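Local coordinates for prophage lambdalm01, antigen B (Listeria monocytogenes, PDB 4ACV), which is probably a prophage-encoded tail terminator, expected to assemble as a ring that closes the end of the phage tail tube, at residues E11-M16 / T79-G84. Numbering follows the deposited sequence.
Sequences EAVRTM and TLIQMG
Met16 reaches from helix 6-19 onto residues 80-84, the end of helix 71-82 and the turn after it, making a small, mainly van der Waals contact between the two helices that lie on the antiparallel sheet. The backbones come nearest at Val13 and Ile81, whose CA atoms stand 7.1 Å apart, and no hydrogen bond joins the two segments.

Most of the touching is done by the thioether. CB of Met16 points toward the other helix; with CG anti to the backbone N (chi1 179°), the chain then bends at chi2 and chi3, which lays SD and CE against the backbone of Leu80 and Ile81. SD rests 3.7 Å from CB of Leu80, at the root of that side chain. The methyl meets backbone: CE lies 3.6 Å from the carbonyl O of Leu80 and 3.8 Å from CA of Ile81. Further back along the chain, CG of Met16 comes within 3.6 Å of the carbonyl O of Gly84, so the methionine reaches from Leu80 to Gly84. Gly84 has left helical geometry with a positive phi of 99°, while its N still bonds to the Ile81 carbonyl O.

Toward the sheet, CG1 of Val13 meets CG1 of Ile81 at 4.2 Å, a looser touch between two buried side chains. Ile81 also packs on Val96 of strand 92-99, and Leu17, which follows Met16 in helix 6-19, touches both Leu80 and Ile81.

Across these segments, then, the helices meet mainly through van der Waals contact, without the directional demands of a hydrogen bond. The weakly polarised C-H groups beside the thioether sulfur lie against carbonyl oxygens and may gain a little electrostatic attraction from it.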
# COMPACT_ATOMS: atom_id res chain seq x y z
N GLU B 11 -16.21 9.75 23.14
CA GLU B 11 -16.84 9.99 24.43
C GLU B 11 -17.99 9.04 24.73
O GLU B 11 -18.13 8.56 25.86
CB GLU B 11 -17.29 11.45 24.56
CG GLU B 11 -16.25 12.34 25.22
CD GLU B 11 -15.75 11.78 26.55
OE1 GLU B 11 -16.45 10.96 27.18
OE2 GLU B 11 -14.63 12.17 26.96
N ALA B 12 -18.83 8.78 23.73
CA ALA B 12 -19.97 7.90 23.92
C ALA B 12 -19.49 6.53 24.41
O ALA B 12 -20.04 5.98 25.34
CB ALA B 12 -20.80 7.76 22.62
N VAL B 13 -18.44 6.02 23.78
CA VAL B 13 -17.88 4.71 24.12
C VAL B 13 -17.19 4.70 25.48
O VAL B 13 -17.41 3.80 26.29
CB VAL B 13 -16.90 4.21 23.02
CG1 VAL B 13 -16.35 2.82 23.36
CG2 VAL B 13 -17.59 4.21 21.68
N ARG B 14 -16.36 5.71 25.74
CA ARG B 14 -15.67 5.82 27.02
C ARG B 14 -16.68 5.89 28.17
O ARG B 14 -16.54 5.22 29.19
CB ARG B 14 -14.79 6.93 27.11
CG ARG B 14 -14.28 7.89 28.56
CD ARG B 14 -13.26 9.01 28.53
NE ARG B 14 -12.23 8.78 29.53
CZ ARG B 14 -12.25 9.31 30.75
NH1 ARG B 14 -13.24 10.12 31.11
NH2 ARG B 14 -11.28 9.03 31.61
N THR B 15 -17.72 6.69 27.98
CA THR B 15 -18.71 6.92 29.01
C THR B 15 -19.47 5.65 29.35
O THR B 15 -19.79 5.39 30.50
CB THR B 15 -19.69 8.04 28.60
OG1 THR B 15 -19.00 9.29 28.59
CG2 THR B 15 -20.87 8.13 29.57
N MET B 16 -19.73 4.85 28.32
CA MET B 16 -20.43 3.59 28.49
C MET B 16 -19.60 2.57 29.26
O MET B 16 -20.12 1.85 30.11
CB MET B 16 -20.83 3.04 27.11
CG MET B 16 -21.55 1.70 27.14
SD MET B 16 -20.47 0.25 27.17
CE MET B 16 -19.48 0.48 25.69
N THR B 79 -17.47 -7.13 24.83
CA THR B 79 -18.90 -7.39 24.91
C THR B 79 -19.71 -6.12 25.18
O THR B 79 -20.78 -5.93 24.62
CB THR B 79 -19.20 -8.44 25.99
OG1 THR B 79 -18.55 -9.67 25.65
CG2 THR B 79 -20.71 -8.67 26.11
N LEU B 80 -19.19 -5.25 26.04
CA LEU B 80 -19.87 -3.99 26.31
C LEU B 80 -19.99 -3.14 25.04
O LEU B 80 -21.06 -2.62 24.74
CB LEU B 80 -19.16 -3.21 27.42
CG LEU B 80 -19.34 -3.86 28.80
CD1 LEU B 80 -18.47 -3.20 29.87
CD2 LEU B 80 -20.82 -3.88 29.20
N ILE B 81 -18.89 -3.02 24.30
CA ILE B 81 -18.89 -2.22 23.08
C ILE B 81 -19.91 -2.76 22.06
O ILE B 81 -20.64 -1.98 21.44
CB ILE B 81 -17.47 -2.16 22.47
CG1 ILE B 81 -16.51 -1.42 23.40
CG2 ILE B 81 -17.51 -1.48 21.14
CD1 ILE B 81 -15.05 -1.54 22.99
N GLN B 82 -19.97 -4.08 21.91
CA GLN B 82 -20.96 -4.69 21.02
C GLN B 82 -22.41 -4.52 21.48
O GLN B 82 -23.33 -4.62 20.67
CB GLN B 82 -20.68 -6.17 20.83
CG GLN B 82 -19.43 -6.46 20.05
CD GLN B 82 -19.35 -7.90 19.65
OE1 GLN B 82 -20.02 -8.32 18.71
NE2 GLN B 82 -18.54 -8.68 20.37
N MET B 83 -22.61 -4.29 22.77
CA MET B 83 -23.94 -4.07 23.34
C MET B 83 -24.43 -2.66 23.01
O MET B 83 -25.59 -2.33 23.21
CB MET B 83 -23.93 -4.27 24.86
CG MET B 83 -24.19 -5.70 25.32
SD MET B 83 -24.17 -5.91 27.14
CE MET B 83 -25.11 -4.48 27.68
N GLY B 84 -23.53 -1.81 22.52
CA GLY B 84 -23.91 -0.48 22.10
C GLY B 84 -23.61 0.59 23.12
O GLY B 84 -23.17 0.32 24.23